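Local atomic coordinates of LacI family sugar-binding transcriptional regulator (Enterococcus faecalis V583, PDB entry 4RK0), a protein that binds ribose between its two lobes and, as a member of the LacI family, probably regulates transcription by binding DNA. Residues I211-V216 with I229-F234. Numbering follows the deposited sequence.
Sequences IGYDNV and IAQPVF. With RIB (alpha-D-ribofuranose), chain E.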
loop_
_atom_site.group_PDB
_atom_site.type_symbol
_atom_site.label_atom_id
_atom_site.label_comp_id
_atom_site.label_asym_id
_atom_site.label_seq_id
_atom_site.Cartn_x
_atom_site.Cartn_y
_atom_site.Cartn_z
ATOM N N ILE A 211 -7.190 -10.773 17.290
ATOM C CA ILE A 211 -8.161 -10.215 16.349
ATOM C C ILE A 211 -7.727 -8.802 15.972
ATOM O O ILE A 211 -7.384 -7.972 16.853
ATOM C CB ILE A 211 -9.615 -10.181 16.915
ATOM C CG1 ILE A 211 -10.592 -9.580 15.891
ATOM C CG2 ILE A 211 -9.692 -9.396 18.215
ATOM C CD1 ILE A 211 -12.038 -9.973 16.159
ATOM N N GLY A 212 -7.750 -8.547 14.667
ATOM C CA GLY A 212 -7.375 -7.308 14.077
ATOM C C GLY A 212 -8.525 -6.373 13.759
ATOM O O GLY A 212 -9.642 -6.580 14.201
ATOM N N TYR A 213 -8.236 -5.345 12.959
ATOM C CA TYR A 213 -9.243 -4.457 12.456
ATOM C C TYR A 213 -8.875 -3.879 11.071
ATOM O O TYR A 213 -7.791 -3.315 10.879
ATOM C CB TYR A 213 -9.475 -3.347 13.474
ATOM C CG TYR A 213 -10.865 -2.738 13.434
ATOM C CD1 TYR A 213 -11.246 -1.871 12.407
ATOM C CD2 TYR A 213 -11.790 -2.996 14.438
ATOM C CE1 TYR A 213 -12.525 -1.315 12.370
ATOM C CE2 TYR A 213 -13.050 -2.393 14.423
ATOM C CZ TYR A 213 -13.408 -1.569 13.369
ATOM O OH TYR A 213 -14.675 -0.997 13.303
ATOM N N ASP A 214 -9.790 -4.055 10.128
ATOM C CA ASP A 214 -9.818 -3.449 8.776
ATOM C C ASP A 214 -10.172 -4.464 7.694
ATOM O O ASP A 214 -10.892 -4.154 6.749
ATOM C CB ASP A 214 -8.527 -2.782 8.319
ATOM C CG ASP A 214 -8.219 -1.450 9.021
ATOM O OD1 ASP A 214 -9.136 -0.819 9.597
ATOM O OD2 ASP A 214 -7.053 -0.986 8.884
ATOM N N ASN A 215 -9.583 -5.634 7.808
ATOM C CA ASN A 215 -9.615 -6.646 6.773
ATOM C C ASN A 215 -8.892 -6.250 5.531
ATOM O O ASN A 215 -9.387 -6.431 4.435
ATOM C CB ASN A 215 -11.026 -7.073 6.448
ATOM C CG ASN A 215 -11.075 -8.355 5.619
ATOM O OD1 ASN A 215 -10.292 -9.253 5.826
ATOM N ND2 ASN A 215 -11.992 -8.419 4.676
ATOM N N VAL A 216 -7.666 -5.787 5.699
ATOM C CA VAL A 216 -6.846 -5.444 4.546
ATOM C C VAL A 216 -6.498 -6.775 3.843
ATOM O O VAL A 216 -6.674 -7.853 4.398
ATOM C CB VAL A 216 -5.568 -4.643 4.923
ATOM C CG1 VAL A 216 -5.918 -3.292 5.580
ATOM C CG2 VAL A 216 -4.650 -5.432 5.841
ATOM N N ILE A 229 -12.043 -7.371 11.893
ATOM C CA ILE A 229 -13.275 -6.643 11.614
ATOM C C ILE A 229 -13.133 -5.968 10.296
ATOM O O ILE A 229 -12.205 -5.189 10.116
ATOM C CB ILE A 229 -13.526 -5.562 12.687
ATOM C CG1 ILE A 229 -13.683 -6.186 14.055
ATOM C CG2 ILE A 229 -14.781 -4.757 12.320
ATOM C CD1 ILE A 229 -14.612 -7.371 14.159
ATOM N N ALA A 230 -14.031 -6.258 9.356
ATOM C CA ALA A 230 -13.923 -5.701 8.034
ATOM C C ALA A 230 -14.600 -4.333 7.915
ATOM O O ALA A 230 -15.775 -4.189 8.215
ATOM C CB ALA A 230 -14.536 -6.637 6.980
ATOM N N GLN A 231 -13.836 -3.359 7.447
ATOM C CA GLN A 231 -14.369 -2.071 6.990
ATOM C C GLN A 231 -14.523 -2.104 5.484
ATOM O O GLN A 231 -13.649 -2.606 4.815
ATOM C CB GLN A 231 -13.403 -0.922 7.289
ATOM C CG GLN A 231 -13.178 -0.633 8.769
ATOM C CD GLN A 231 -12.606 0.746 8.961
ATOM O OE1 GLN A 231 -13.265 1.747 8.638
ATOM N NE2 GLN A 231 -11.361 0.824 9.432
ATOM N N PRO A 232 -15.609 -1.514 4.952
ATOM C CA PRO A 232 -15.855 -1.487 3.519
ATOM C C PRO A 232 -15.161 -0.318 2.870
ATOM O O PRO A 232 -15.812 0.649 2.471
ATOM C CB PRO A 232 -17.391 -1.378 3.432
ATOM C CG PRO A 232 -17.785 -0.646 4.681
ATOM C CD PRO A 232 -16.797 -1.106 5.733
ATOM N N VAL A 233 -13.840 -0.413 2.784
ATOM C CA VAL A 233 -12.994 0.742 2.481
ATOM C C VAL A 233 -13.075 1.197 1.062
ATOM O O VAL A 233 -13.070 2.405 0.810
ATOM C CB VAL A 233 -11.484 0.605 2.924
ATOM C CG1 VAL A 233 -10.756 -0.562 2.248
ATOM C CG2 VAL A 233 -10.752 1.911 2.713
ATOM N N PHE A 234 -13.181 0.257 0.124
ATOM C CA PHE A 234 -13.345 0.630 -1.292
ATOM C C PHE A 234 -14.625 1.412 -1.420
ATOM O O PHE A 234 -14.649 2.506 -2.009
ATOM C CB PHE A 234 -13.413 -0.612 -2.205
ATOM C CG PHE A 234 -13.371 -0.280 -3.642
ATOM C CD1 PHE A 234 -12.199 0.133 -4.200
ATOM C CD2 PHE A 234 -14.509 -0.285 -4.420
ATOM C CE1 PHE A 234 -12.124 0.465 -5.549
ATOM C CE2 PHE A 234 -14.450 0.035 -5.774
ATOM C CZ PHE A 234 -13.260 0.408 -6.338
HETATM O O5 RIB E . -5.736 0.826 9.486
HETATM C C5 RIB E . -5.599 2.237 9.422
HETATM C C4 RIB E . -6.525 2.758 10.434
HETATM O O4 RIB E . -6.440 4.193 10.632
HETATM C C3 RIB E . -7.797 2.256 9.780
HETATM O O3 RIB E . -8.315 1.352 10.757
HETATM C C2 RIB E . -8.523 3.577 9.511
HETATM O O2 RIB E . -9.864 3.532 9.933
HETATM C C1 RIB E . -7.667 4.712 10.101
HETATM O O1 RIB E . -8.414 5.565 10.951
#
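Asp214 and Gln231 meet in the ribose pocket of a periplasmic-binding-protein-like fold, where the loop after strand 209-211 bridges the end of strand 228-230: a backbone-paired contact whose side chains form part of a sugar site. It illustrates how main-chain pairing can bring polar side chains from separate segments together on one ligand. Asp214 N donates to Ile229 O at 2.7 Å, Gln231 N reaches Asp214 O, and Ile229 N adds a weak bond to Gly212 O. Asp214 is thus tied through both its N and its O, which links its position to that of Gln231. Ile229 packs over one face of the Tyr213 ring, its CB 3.8 Å from the centroid in a CH-pi contact, while Gln231 CG meets Tyr213 CE1 obliquely; Arg143, another pocket residue, makes a cation-pi contact with the same ring. With CG anti to its carbonyl carbon and the chain extended beyond, Gln231 runs alongside Asp214 and puts NE2 2.8 Å from OD1, on the anti side and out of the carboxylate plane. NE2 also donates almost straight (174°) to ribose O2, while OE1 is hydrogen-bonded to Thr107 OG1, consistent with this amide orientation. Ribose O3 donates to Asp214 OD1 at 2.6 Å. Asp214 and Gln231 therefore address neighbouring sugar hydroxyls, and two donors on one carboxylate oxygen would suit an ionised Asp214.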